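Local coordinates for GGDEF family protein (Vibrio cholerae, PDB 5GZS) that probably senses periplasmic arginine through the first of two solute-binding-like modules and so regulates its diguanylate cyclase activity, the synthesis of the second messenger cyclic di-GMP, at residues 4-9 with 28-33; 45-50 with 169-174; 92-97 with 133-138; 226-231 with 264-269; 288-293 with 413-418. All coordinates share one frame; numbering follows the deposited sequence.

Contact 1 (4-9 with 28-33)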
# COMPACT_ATOMS: atom_id res chain seq x y z
N THR A 4 -27.10 43.20 -21.96
CA THR A 4 -25.70 42.86 -22.21
C THR A 4 -25.55 41.38 -22.54
O THR A 4 -26.50 40.72 -22.98
CB THR A 4 -24.81 43.20 -21.00
OG1 THR A 4 -23.44 43.04 -21.35
CG2 THR A 4 -25.14 42.30 -19.82
N THR A 5 -24.35 40.85 -22.32
CA THR A 5 -24.07 39.45 -22.59
C THR A 5 -22.84 38.97 -21.82
O THR A 5 -21.79 39.61 -21.85
CB THR A 5 -23.85 39.19 -24.09
OG1 THR A 5 -25.00 39.62 -24.82
CG2 THR A 5 -23.61 37.71 -24.35
N TYR A 6 -22.97 37.85 -21.12
CA TYR A 6 -21.87 37.29 -20.34
C TYR A 6 -21.11 36.25 -21.15
O TYR A 6 -21.70 35.26 -21.61
CB TYR A 6 -22.38 36.66 -19.04
CG TYR A 6 -23.09 37.64 -18.15
CD1 TYR A 6 -22.39 38.37 -17.21
CD2 TYR A 6 -24.47 37.83 -18.25
CE1 TYR A 6 -23.05 39.28 -16.39
CE2 TYR A 6 -25.13 38.74 -17.44
CZ TYR A 6 -24.41 39.46 -16.50
OH TYR A 6 -25.06 40.35 -15.68
N LYS A 7 -19.81 36.48 -21.32
CA LYS A 7 -18.98 35.58 -22.09
C LYS A 7 -18.39 34.51 -21.19
O LYS A 7 -17.59 34.81 -20.30
CB LYS A 7 -17.86 36.36 -22.78
CG LYS A 7 -18.34 37.54 -23.57
CD LYS A 7 -18.87 37.17 -24.94
CE LYS A 7 -19.13 38.46 -25.73
NZ LYS A 7 -19.46 38.24 -27.16
N VAL A 8 -18.78 33.26 -21.41
CA VAL A 8 -18.19 32.19 -20.61
C VAL A 8 -17.34 31.27 -21.50
O VAL A 8 -17.74 30.89 -22.61
CB VAL A 8 -19.27 31.41 -19.83
CG1 VAL A 8 -20.63 32.08 -20.00
CG2 VAL A 8 -19.29 29.94 -20.22
N ALA A 9 -16.15 30.97 -20.99
CA ALA A 9 -15.10 30.30 -21.75
C ALA A 9 -15.32 28.80 -21.83
O ALA A 9 -15.80 28.19 -20.88
CB ALA A 9 -13.74 30.58 -21.11
N PHE A 28 -31.67 32.15 -13.87
CA PHE A 28 -31.60 33.59 -13.63
C PHE A 28 -31.99 34.46 -14.84
O PHE A 28 -31.87 35.68 -14.78
CB PHE A 28 -30.20 33.99 -13.17
CG PHE A 28 -29.83 33.47 -11.83
CD1 PHE A 28 -30.53 33.88 -10.71
CD2 PHE A 28 -28.77 32.58 -11.68
CE1 PHE A 28 -30.19 33.40 -9.45
CE2 PHE A 28 -28.42 32.10 -10.42
CZ PHE A 28 -29.12 32.51 -9.31
N ASN A 29 -32.44 33.84 -15.92
CA ASN A 29 -32.77 34.57 -17.14
C ASN A 29 -31.56 35.37 -17.65
O ASN A 29 -31.66 36.58 -17.85
CB ASN A 29 -33.98 35.49 -16.88
CG ASN A 29 -34.57 36.08 -18.16
OD1 ASN A 29 -34.03 35.94 -19.26
ND2 ASN A 29 -35.70 36.77 -18.01
N LEU A 30 -30.42 34.70 -17.85
CA LEU A 30 -29.19 35.38 -18.27
C LEU A 30 -28.85 35.05 -19.72
O LEU A 30 -29.02 33.92 -20.16
CB LEU A 30 -28.01 35.00 -17.38
CG LEU A 30 -28.19 35.12 -15.87
CD1 LEU A 30 -27.05 34.45 -15.14
CD2 LEU A 30 -28.29 36.57 -15.47
N GLU A 31 -28.33 36.04 -20.44
CA GLU A 31 -27.83 35.84 -21.79
C GLU A 31 -26.43 35.34 -21.70
O GLU A 31 -25.52 36.09 -21.40
CB GLU A 31 -27.89 37.13 -22.60
CG GLU A 31 -29.30 37.55 -22.92
CD GLU A 31 -30.08 36.44 -23.63
OE1 GLU A 31 -29.46 35.62 -24.34
OE2 GLU A 31 -31.32 36.40 -23.48
N ILE A 32 -26.26 34.05 -21.96
CA ILE A 32 -24.94 33.47 -21.95
C ILE A 32 -24.44 33.42 -23.37
O ILE A 32 -25.23 33.30 -24.31
CB ILE A 32 -24.94 32.04 -21.30
CG1 ILE A 32 -25.11 32.15 -19.78
CG2 ILE A 32 -23.68 31.27 -21.63
CD1 ILE A 32 -24.45 33.39 -19.16
N GLU A 33 -23.13 33.57 -23.53
CA GLU A 33 -22.46 33.37 -24.80
C GLU A 33 -21.20 32.54 -24.62
O GLU A 33 -20.22 33.02 -24.04
CB GLU A 33 -22.11 34.71 -25.42
CG GLU A 33 -21.28 34.58 -26.67
CD GLU A 33 -21.19 35.87 -27.43
OE1 GLU A 33 -21.78 36.88 -26.96
OE2 GLU A 33 -20.55 35.89 -28.51
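Tyr6 and Lys7 pair with Ile32 and Glu33 as parallel strand neighbours, and three backbone hydrogen bonds stitch them together. Tyr6 N donates a hydrogen bond to Glu31 O at 3.1 Å, and Tyr6 O accepts one from Glu33 N at 2.9 Å. Val8 N then reaches Glu33 O at 3.0 Å.

The charged link is a salt bridge on the Lys7–Glu33 side of the sheet. Both side chains lean the same way, alongside each other: Glu33 runs straight out, while Lys7 bends at its second torsion (chi2 -81°), which carries NZ to 2.7 Å from Glu33 OE1. NZ sits well above the carboxylate plane. The Thr5 methyl CG2 approaches the same OE1.

Apolar contacts lie on the side of Tyr6 and Ile32. Ile32 CD1 meets Tyr6 CB at 3.9 Å, and its other branch, CG2, meets Val8 CG1 at 3.6 Å, the Ile32 and Val8 side chains crossing nearly at a right angle.

These are the strands of a beta-alpha-beta unit, 6-10 and 32-36, joined by helix 15-28. That helix packs Phe21 on Val8 and Ala25 on Ile32, while the Tyr6 ring meets His175 edge-to-face and touches Leu178 of helix 176-186.

Contact 2 (45-50 with 169-174)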
# COMPACT_ATOMS: atom_id res chain seq x y z
N VAL A 45 -5.99 33.37 -19.26
CA VAL A 45 -5.61 34.75 -19.57
C VAL A 45 -6.83 35.58 -19.91
O VAL A 45 -6.90 36.75 -19.57
CB VAL A 45 -4.58 34.84 -20.74
CG1 VAL A 45 -5.14 34.29 -22.04
CG2 VAL A 45 -4.16 36.28 -20.93
N ALA A 46 -7.81 34.95 -20.56
CA ALA A 46 -9.04 35.63 -20.94
C ALA A 46 -9.73 36.15 -19.69
O ALA A 46 -10.27 37.25 -19.69
CB ALA A 46 -9.95 34.71 -21.71
N ILE A 47 -9.68 35.36 -18.62
CA ILE A 47 -10.37 35.73 -17.39
C ILE A 47 -9.71 36.92 -16.70
O ILE A 47 -10.34 37.96 -16.56
CB ILE A 47 -10.46 34.55 -16.42
CG1 ILE A 47 -11.42 33.49 -16.96
CG2 ILE A 47 -11.00 35.01 -15.08
CD1 ILE A 47 -12.87 33.96 -17.00
N GLU A 48 -8.45 36.80 -16.27
CA GLU A 48 -7.83 37.89 -15.51
C GLU A 48 -7.83 39.18 -16.32
O GLU A 48 -8.24 40.22 -15.81
CB GLU A 48 -6.41 37.55 -15.05
CG GLU A 48 -5.44 37.10 -16.11
CD GLU A 48 -4.04 36.94 -15.54
OE1 GLU A 48 -3.15 36.45 -16.26
OE2 GLU A 48 -3.84 37.33 -14.36
N THR A 49 -7.41 39.09 -17.59
CA THR A 49 -7.66 40.16 -18.56
C THR A 49 -9.08 40.73 -18.49
O THR A 49 -9.28 41.81 -17.96
CB THR A 49 -7.43 39.66 -20.00
OG1 THR A 49 -6.04 39.41 -20.17
CG2 THR A 49 -7.88 40.69 -21.03
N GLY A 50 -10.06 39.99 -19.00
CA GLY A 50 -11.42 40.48 -19.06
C GLY A 50 -12.06 40.29 -20.43
O GLY A 50 -13.09 40.91 -20.73
N VAL A 169 -14.84 30.87 -12.04
CA VAL A 169 -13.96 32.01 -11.79
C VAL A 169 -14.33 33.23 -12.64
O VAL A 169 -15.06 33.11 -13.63
CB VAL A 169 -12.52 31.60 -12.02
CG1 VAL A 169 -12.26 31.20 -13.50
CG2 VAL A 169 -11.60 32.68 -11.49
N THR A 170 -13.81 34.40 -12.26
CA THR A 170 -14.27 35.70 -12.78
C THR A 170 -13.17 36.73 -12.77
O THR A 170 -12.30 36.66 -11.89
CB THR A 170 -15.43 36.27 -11.92
OG1 THR A 170 -16.34 35.21 -11.57
CG2 THR A 170 -16.19 37.37 -12.66
N PRO A 171 -13.18 37.68 -13.73
CA PRO A 171 -12.22 38.78 -13.63
C PRO A 171 -12.30 39.41 -12.25
O PRO A 171 -13.41 39.55 -11.72
CB PRO A 171 -12.67 39.74 -14.73
CG PRO A 171 -13.20 38.85 -15.77
CD PRO A 171 -13.87 37.70 -15.03
N LYS A 172 -11.14 39.75 -11.69
CA LYS A 172 -11.04 40.10 -10.28
C LYS A 172 -11.88 41.33 -9.98
O LYS A 172 -11.85 42.31 -10.71
CB LYS A 172 -9.58 40.34 -9.89
CG LYS A 172 -9.36 41.42 -8.87
CD LYS A 172 -7.89 41.43 -8.42
CE LYS A 172 -7.37 42.86 -8.21
NZ LYS A 172 -5.89 42.94 -8.32
N GLY A 173 -12.67 41.24 -8.91
CA GLY A 173 -13.49 42.35 -8.45
C GLY A 173 -14.58 42.77 -9.41
O GLY A 173 -15.15 43.85 -9.26
N LYS A 174 -14.87 41.91 -10.38
CA LYS A 174 -15.84 42.20 -11.43
C LYS A 174 -17.27 41.79 -11.09
O LYS A 174 -18.03 42.57 -10.51
CB LYS A 174 -15.41 41.55 -12.75
CG LYS A 174 -14.56 42.44 -13.63
CD LYS A 174 -15.07 42.43 -15.07
CE LYS A 174 -14.49 43.59 -15.87
NZ LYS A 174 -14.16 43.19 -17.26
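Ile47 holds CG2 opposite its own backbone N and CG1 opposite its carbonyl carbon (chi1 -70°), and this sends one branch to the start of the turn after strand 166-170 and the other to the strand itself. CG2 lies against the peptide link between Thr170 and Pro171, 3.6 Å from Thr170 C, and also meets Pro171 CD at 3.9 Å. The longer branch serves Val169: Ile47 CG1 comes within 4.2 Å of Val169 CG1, and CD1 within 4.1 Å of Val169 O.

No hydrogen bond crosses between residues 45-50 and 169-174; the contact is made by van der Waals packing. The Pro171 ring presents CG to the carbonyl of Ile47 in the last turn of the helix, with 3.1 Å between Pro171 CG and Ile47 O. The same CG faces Gly50 CA at 4.1 Å.

Each side brings its own folded backbone. Gly50 leaves helical geometry with positive phi (132°) just after Gly50 N has closed a bond to Ala46 O. Opposite, Pro171 begins a type II turn closed by Lys174 N bonding to Pro171 O, and Lys174 NZ comes to 4.3 Å from Gly50 CA.

The contact joins the C-terminal end of helix 40-49 to the end of strand 166-170, the middle strand of an antiparallel sheet. Ala55 of neighbouring strand 55-58 touches both Ile47 and Val169, and Phe68 packs on Val169 and Glu48.

Contact 3 (92-97 with 133-138)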
# COMPACT_ATOMS: atom_id res chain seq x y z
N LEU A 92 4.41 4.83 -16.99
CA LEU A 92 4.86 5.81 -17.97
C LEU A 92 6.16 6.47 -17.53
O LEU A 92 6.41 6.62 -16.34
CB LEU A 92 3.79 6.88 -18.20
CG LEU A 92 2.34 6.41 -18.05
CD1 LEU A 92 1.40 7.60 -18.15
CD2 LEU A 92 1.99 5.32 -19.08
N ARG A 93 6.98 6.85 -18.50
CA ARG A 93 8.19 7.61 -18.22
C ARG A 93 8.04 9.02 -18.80
O ARG A 93 8.67 9.96 -18.32
CB ARG A 93 9.41 6.88 -18.77
CG ARG A 93 9.42 5.38 -18.45
CD ARG A 93 10.00 4.63 -19.63
NE ARG A 93 9.21 4.87 -20.83
CZ ARG A 93 9.73 5.23 -22.01
NH1 ARG A 93 11.04 5.39 -22.12
NH2 ARG A 93 8.93 5.44 -23.05
N LEU A 94 7.18 9.14 -19.81
CA LEU A 94 6.77 10.43 -20.36
C LEU A 94 5.28 10.60 -20.22
O LEU A 94 4.53 9.66 -20.48
CB LEU A 94 7.13 10.55 -21.83
CG LEU A 94 8.59 10.79 -22.15
CD1 LEU A 94 9.04 9.79 -23.20
CD2 LEU A 94 8.77 12.21 -22.62
N VAL A 95 4.85 11.79 -19.82
CA VAL A 95 3.44 12.16 -19.76
C VAL A 95 3.24 13.57 -20.29
O VAL A 95 3.99 14.48 -19.95
CB VAL A 95 2.85 12.10 -18.33
CG1 VAL A 95 1.42 12.57 -18.33
CG2 VAL A 95 2.86 10.70 -17.81
N GLY A 96 2.22 13.74 -21.13
CA GLY A 96 1.86 15.05 -21.64
C GLY A 96 1.03 15.78 -20.60
O GLY A 96 0.18 15.17 -19.92
N ILE A 97 1.27 17.07 -20.45
CA ILE A 97 0.60 17.84 -19.42
C ILE A 97 0.10 19.16 -19.99
O ILE A 97 0.88 19.94 -20.55
CB ILE A 97 1.53 18.14 -18.22
CG1 ILE A 97 2.06 16.85 -17.58
CG2 ILE A 97 0.81 18.99 -17.18
CD1 ILE A 97 1.04 16.08 -16.75
N ARG A 133 6.52 10.89 -28.81
CA ARG A 133 7.35 10.42 -27.72
C ARG A 133 6.55 10.26 -26.43
O ARG A 133 6.88 9.44 -25.58
CB ARG A 133 8.52 11.39 -27.48
CG ARG A 133 9.41 11.01 -26.31
CD ARG A 133 10.17 9.72 -26.59
NE ARG A 133 10.49 9.56 -28.01
CZ ARG A 133 10.17 8.50 -28.73
NH1 ARG A 133 9.52 7.48 -28.17
NH2 ARG A 133 10.49 8.44 -30.02
N VAL A 134 5.48 11.04 -26.31
CA VAL A 134 4.62 10.99 -25.13
C VAL A 134 3.96 9.62 -24.99
O VAL A 134 3.46 9.06 -25.97
CB VAL A 134 3.53 12.07 -25.18
CG1 VAL A 134 2.82 12.17 -23.84
CG2 VAL A 134 4.12 13.41 -25.58
N ASP A 135 3.98 9.08 -23.78
CA ASP A 135 3.39 7.80 -23.51
C ASP A 135 1.93 7.91 -23.22
O ASP A 135 1.17 7.01 -23.45
CB ASP A 135 4.07 7.19 -22.31
CG ASP A 135 5.40 6.66 -22.63
OD1 ASP A 135 5.52 5.95 -23.61
OD2 ASP A 135 6.33 6.95 -21.88
N GLY A 136 1.58 9.06 -22.68
CA GLY A 136 0.22 9.33 -22.24
C GLY A 136 -0.01 10.76 -21.78
O GLY A 136 0.88 11.43 -21.27
N VAL A 137 -1.24 11.21 -21.95
CA VAL A 137 -1.60 12.57 -21.59
C VAL A 137 -2.60 12.57 -20.44
O VAL A 137 -3.55 11.77 -20.41
CB VAL A 137 -2.19 13.31 -22.80
CG1 VAL A 137 -3.31 14.27 -22.39
CG2 VAL A 137 -1.07 13.99 -23.60
N VAL A 138 -2.38 13.44 -19.46
CA VAL A 138 -3.34 13.61 -18.40
C VAL A 138 -4.17 14.87 -18.65
O VAL A 138 -3.62 15.97 -18.68
CB VAL A 138 -2.65 13.68 -17.01
CG1 VAL A 138 -3.60 14.21 -15.96
CG2 VAL A 138 -2.14 12.30 -16.61
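Asp135 and Arg93 approach at a slant, with carboxylate and guanidinium planes 52° apart; the salt bridge is weak, with Arg93 NH2 3.2 Å from Asp135 OD2. OD1 lies in the guanidinium plane at its edge, though farther off, and the bonds from NH2 to both oxygens are weak. The carboxylate has a firmer backbone partner: Leu94 N donates to Asp135 OD2 at 3.1 Å, and OD2 accepts with its anti lone pair, away from OD1. With its CG beside its own backbone N (chi1 -76°), Asp135 directs the acid at the start of strand 94-98.

Leu94 leans across Arg133. Its CD1 covers the aliphatic part of that arginine, 3.4 Å from Arg133 CG. Farther along, the side chains of Val95 and Val138 meet at a slant, with Val95 CG1 4.0 Å from Val138 CG2, and Val134 lays its CG1 over the Gly96 backbone.

Gly96 carries the single backbone bridge, to Val137. Gly96 N bonds to Gly136 O at 2.7 Å, and Gly96 O receives Val138 N at 3.1 Å.

Strand 94-98 is thereby held between two partners. Strand 115-119 runs parallel to it and bonds to Val95 and Ile97, while strand 137-140 continues into the antiparallel sheet with 79-83. Leu107 of helix 103-110 packs against Val95, Ile97 and Val138, and Tyr103 of that helix, a residue of the arginine pocket, also touches Val138.

Contact 4 (226-231 with 264-269)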
# COMPACT_ATOMS: atom_id res chain seq x y z
N LEU A 226 -22.29 -16.92 -24.10
CA LEU A 226 -21.12 -17.35 -23.35
C LEU A 226 -21.50 -18.15 -22.11
O LEU A 226 -22.27 -17.68 -21.28
CB LEU A 226 -20.30 -16.13 -22.93
CG LEU A 226 -19.78 -15.29 -24.08
CD1 LEU A 226 -18.90 -14.17 -23.54
CD2 LEU A 226 -19.00 -16.18 -25.07
N ARG A 227 -20.94 -19.35 -21.97
CA ARG A 227 -21.18 -20.15 -20.76
C ARG A 227 -20.16 -19.86 -19.65
O ARG A 227 -18.95 -19.94 -19.86
CB ARG A 227 -21.21 -21.64 -21.10
CG ARG A 227 -22.23 -21.94 -22.19
CD ARG A 227 -22.34 -23.43 -22.54
NE ARG A 227 -23.21 -24.17 -21.62
CZ ARG A 227 -22.74 -24.92 -20.65
NH1 ARG A 227 -21.43 -25.03 -20.48
NH2 ARG A 227 -23.57 -25.56 -19.84
N VAL A 228 -20.68 -19.50 -18.45
CA VAL A 228 -19.88 -19.06 -17.32
C VAL A 228 -20.04 -20.04 -16.15
O VAL A 228 -21.14 -20.53 -15.90
CB VAL A 228 -20.40 -17.68 -16.85
CG1 VAL A 228 -19.47 -17.05 -15.83
CG2 VAL A 228 -20.56 -16.75 -18.02
N LYS A 229 -18.96 -20.35 -15.44
CA LYS A 229 -19.09 -21.09 -14.18
C LYS A 229 -18.46 -20.33 -13.03
O LYS A 229 -17.43 -19.67 -13.20
CB LYS A 229 -18.48 -22.49 -14.26
CG LYS A 229 -19.33 -23.41 -15.05
CD LYS A 229 -19.18 -24.86 -14.60
CE LYS A 229 -20.03 -25.75 -15.51
NZ LYS A 229 -20.00 -27.17 -15.13
N LEU A 230 -19.09 -20.41 -11.86
CA LEU A 230 -18.52 -19.79 -10.68
C LEU A 230 -18.02 -20.84 -9.71
O LEU A 230 -18.74 -21.78 -9.38
CB LEU A 230 -19.52 -18.87 -9.99
CG LEU A 230 -19.90 -17.62 -10.79
CD1 LEU A 230 -20.96 -16.83 -10.03
CD2 LEU A 230 -18.69 -16.77 -11.11
N GLU A 231 -16.78 -20.67 -9.27
CA GLU A 231 -16.16 -21.60 -8.35
C GLU A 231 -16.98 -21.67 -7.06
O GLU A 231 -17.32 -20.64 -6.46
CB GLU A 231 -14.70 -21.19 -8.06
CG GLU A 231 -13.78 -22.35 -7.62
CD GLU A 231 -12.88 -22.89 -8.74
OE1 GLU A 231 -12.29 -22.08 -9.51
OE2 GLU A 231 -12.76 -24.14 -8.85
N CYS A 264 -24.24 -13.42 -21.35
CA CYS A 264 -23.60 -14.47 -20.58
C CYS A 264 -24.61 -15.19 -19.75
O CYS A 264 -25.51 -14.59 -19.18
CB CYS A 264 -22.53 -13.92 -19.63
SG CYS A 264 -21.34 -12.87 -20.34
N GLU A 265 -24.41 -16.47 -19.61
CA GLU A 265 -25.31 -17.29 -18.88
C GLU A 265 -24.51 -18.05 -17.86
O GLU A 265 -23.59 -18.73 -18.20
CB GLU A 265 -25.92 -18.26 -19.87
CG GLU A 265 -26.84 -19.30 -19.32
CD GLU A 265 -27.63 -19.98 -20.39
OE1 GLU A 265 -28.59 -19.42 -20.90
OE2 GLU A 265 -27.28 -21.09 -20.73
N LEU A 266 -24.87 -17.94 -16.59
CA LEU A 266 -24.24 -18.69 -15.53
C LEU A 266 -24.75 -20.13 -15.54
O LEU A 266 -25.95 -20.34 -15.51
CB LEU A 266 -24.54 -18.06 -14.18
CG LEU A 266 -23.97 -18.94 -13.08
CD1 LEU A 266 -22.50 -18.63 -13.00
CD2 LEU A 266 -24.66 -18.74 -11.75
N VAL A 267 -23.87 -21.08 -15.52
CA VAL A 267 -24.30 -22.49 -15.47
C VAL A 267 -23.67 -23.29 -14.30
O VAL A 267 -22.53 -23.07 -13.93
CB VAL A 267 -24.01 -23.19 -16.79
CG1 VAL A 267 -24.83 -22.56 -17.90
CG2 VAL A 267 -22.54 -23.09 -17.12
N SER A 268 -24.45 -24.22 -13.74
CA SER A 268 -24.00 -25.05 -12.62
C SER A 268 -24.51 -26.47 -12.75
O SER A 268 -25.50 -26.67 -13.44
CB SER A 268 -24.52 -24.48 -11.29
OG SER A 268 -24.47 -23.08 -11.33
N ASN A 269 -23.92 -27.42 -12.02
CA ASN A 269 -24.58 -28.68 -11.62
C ASN A 269 -24.66 -29.07 -10.15
O ASN A 269 -25.56 -28.64 -9.45
CB ASN A 269 -24.06 -29.92 -12.37
CG ASN A 269 -23.63 -29.62 -13.77
OD1 ASN A 269 -24.27 -28.87 -14.48
ND2 ASN A 269 -22.55 -30.22 -14.18
O HOH W 1 -25.34 -22.51 -21.90
O HOH W 2 -21.41 -22.28 -11.85
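In a beta-alpha-beta unit of the second solute-binding-like module, Leu226, Arg227 and Val228 pair in parallel with Cys264, Glu265 and Leu266, an edge strand of a mixed sheet within this chain. Glu265 N bonds to Leu226 O at 3.0 Å, Val228 N to Glu265 O at 3.0 Å, and Val267 N to Val228 O at 2.8 Å. The connecting helix 248-259 covers Val228 and Leu266, and its Cys257 is tied by a disulfide to Cys264.

On that covered side Val228 CG2 rests on Cys264 CB at 3.8 Å. Leu266 swings CG opposite its backbone N (chi1 175°), which carries CD1 to 3.6 Å from Leu230 CG, the two side chains meeting nearly at right angles.

The other side is more polar. Val267 CG2 sits over one face of the Arg227 guanidinium, 3.6 Å above its plane and off toward the rim, while Lys229 CG and Val267 CG2 touch at 3.8 Å. Lys229 NZ goes on to Gln271 OE1. A water donates to Glu265 OE2 and takes a weak bond from Arg227 NE.

Beyond the last direct backbone bond, a second water accepts from Leu230 N at 3.0 Å.

Contact 5 (288-293 with 413-418)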
# COMPACT_ATOMS: atom_id res chain seq x y z
N ILE A 288 -16.05 -19.22 -19.70
CA ILE A 288 -15.54 -18.31 -18.69
C ILE A 288 -15.59 -18.93 -17.31
O ILE A 288 -16.55 -19.61 -16.96
CB ILE A 288 -16.35 -17.02 -18.68
CG1 ILE A 288 -16.01 -16.18 -19.89
CG2 ILE A 288 -16.17 -16.23 -17.37
CD1 ILE A 288 -17.03 -15.06 -20.15
N LEU A 289 -14.56 -18.72 -16.52
CA LEU A 289 -14.57 -19.27 -15.17
C LEU A 289 -13.99 -18.23 -14.23
O LEU A 289 -12.94 -17.64 -14.50
CB LEU A 289 -13.79 -20.59 -15.09
CG LEU A 289 -13.43 -21.09 -13.69
CD1 LEU A 289 -14.66 -21.23 -12.83
CD2 LEU A 289 -12.69 -22.42 -13.71
N ALA A 290 -14.69 -18.01 -13.12
CA ALA A 290 -14.22 -17.08 -12.11
C ALA A 290 -14.86 -17.45 -10.79
O ALA A 290 -15.95 -18.01 -10.76
CB ALA A 290 -14.55 -15.64 -12.50
N PRO A 291 -14.17 -17.17 -9.70
CA PRO A 291 -12.83 -16.58 -9.65
C PRO A 291 -11.76 -17.61 -10.00
O PRO A 291 -12.03 -18.80 -9.94
CB PRO A 291 -12.72 -16.10 -8.20
CG PRO A 291 -13.55 -17.08 -7.44
CD PRO A 291 -14.72 -17.45 -8.36
N ILE A 292 -10.56 -17.16 -10.35
CA ILE A 292 -9.44 -18.09 -10.43
C ILE A 292 -8.16 -17.36 -10.05
O ILE A 292 -7.83 -16.33 -10.64
CB ILE A 292 -9.31 -18.70 -11.83
CG1 ILE A 292 -7.89 -19.24 -12.03
CG2 ILE A 292 -9.66 -17.68 -12.89
CD1 ILE A 292 -7.73 -20.07 -13.28
N THR A 293 -7.44 -17.89 -9.07
CA THR A 293 -6.47 -17.06 -8.38
C THR A 293 -5.11 -16.93 -9.06
O THR A 293 -4.14 -16.53 -8.41
CB THR A 293 -6.24 -17.55 -6.96
OG1 THR A 293 -5.78 -18.91 -7.00
CG2 THR A 293 -7.54 -17.46 -6.19
N ILE A 413 -7.02 -12.20 -8.02
CA ILE A 413 -8.15 -12.93 -8.55
C ILE A 413 -8.49 -12.31 -9.92
O ILE A 413 -8.56 -11.08 -10.05
CB ILE A 413 -9.33 -12.89 -7.57
CG1 ILE A 413 -9.12 -13.92 -6.47
CG2 ILE A 413 -10.64 -13.16 -8.26
CD1 ILE A 413 -10.28 -14.01 -5.51
N ALA A 414 -8.65 -13.17 -10.93
CA ALA A 414 -9.03 -12.76 -12.29
C ALA A 414 -10.14 -13.62 -12.82
O ALA A 414 -10.56 -14.59 -12.18
CB ALA A 414 -7.84 -12.85 -13.23
N ILE A 415 -10.62 -13.26 -14.01
CA ILE A 415 -11.49 -14.12 -14.81
C ILE A 415 -10.62 -14.94 -15.75
O ILE A 415 -9.71 -14.40 -16.39
CB ILE A 415 -12.50 -13.34 -15.67
CG1 ILE A 415 -13.27 -12.31 -14.84
CG2 ILE A 415 -13.45 -14.28 -16.36
CD1 ILE A 415 -14.21 -11.50 -15.69
N GLY A 416 -10.91 -16.24 -15.83
CA GLY A 416 -10.19 -17.14 -16.72
C GLY A 416 -11.03 -17.40 -17.94
O GLY A 416 -12.26 -17.46 -17.84
N PHE A 417 -10.40 -17.55 -19.10
CA PHE A 417 -11.15 -17.80 -20.35
C PHE A 417 -10.54 -18.98 -21.01
O PHE A 417 -9.33 -19.18 -20.90
CB PHE A 417 -11.13 -16.61 -21.31
CG PHE A 417 -11.68 -15.33 -20.73
CD1 PHE A 417 -10.91 -14.54 -19.90
CD2 PHE A 417 -12.98 -14.93 -21.04
CE1 PHE A 417 -11.41 -13.36 -19.38
CE2 PHE A 417 -13.49 -13.74 -20.52
CZ PHE A 417 -12.71 -12.95 -19.69
N ALA A 418 -11.37 -19.77 -21.68
CA ALA A 418 -10.92 -20.99 -22.31
C ALA A 418 -9.86 -20.65 -23.33
O ALA A 418 -9.94 -19.63 -24.01
CB ALA A 418 -12.07 -21.70 -22.96
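The Phe417 ring lies alongside Ile288, and Ile288 CG1 approaches it obliquely, 3.5 Å from Phe417 CD2. Phe430 of helix 421-435 also meets this ring, with the two ring planes at about 55°. At the far end the Pro291 ring offers CB to Ile413 CG2 at 3.6 Å.

These groups line an antiparallel strand pair with a beta bulge, in the mixed sheet of the second solute-binding-like module. Strand 288-292 is the last of three parallel strands, next to 226-230, and 414-417 runs back against it. Leu289 and Gly416 form a hydrogen-bonded pair, N to O in both directions, with Leu289 N to Gly416 O at 2.9 Å and Gly416 N to Leu289 O at 2.8 Å. The next such pair is Ile292 with Ala414, joined by Ile292 N to Ala414 O at 3.2 Å and by the return bond from Ala414 N.

Between these pairs two residues, Ala290 and Pro291, span the same interval as the single Ile415 on the other strand, so the register slips by one. The peptide joining Ala290 to Pro291 is cis, and the tertiary amide nitrogen of Pro291 carries no hydrogen to give to the opposite strand.

Ile415 fills the side shared with Ile288: the side chains cross at a slant, with Ile288 CG2 and Ile415 CG2 3.5 Å apart, and Val253 of helix 248-259 adds to the cluster by touching Ile415 and Ala290. On the other side Phe278 of helix 277-282 covers Leu289 and Ile292. There Ile292 places CG2 between its own N and carbonyl carbon (chi1 160° for CG1), directing this methyl at the Gly416 backbone, with Ile292 CG2 3.5 Å from Gly416 N.

Along the chain contacts 1 to 3 come first and contacts 4 and 5 follow, consistent with two solute-binding-like modules in tandem. Contacts 1 and 2 have centres 15 Å apart; strand 32-36 of the first leads into helix 40-49 of the second. Contact 3, nested within the loop that contact 2 closes, lies 31 Å from it between centres. Bound arginine lies about 8 Å from the side chain of Val169 in contact 2 and from that of Val138 in contact 3, as expected for a ligand held between two lobes. Contacts 4 and 5 share one sheet, 11 Å between centres, with Lys229 N 2.9 Å from Ile288 O. The centres of contacts 1 and 4 are 56 Å apart, on opposite sides of the chain's centre.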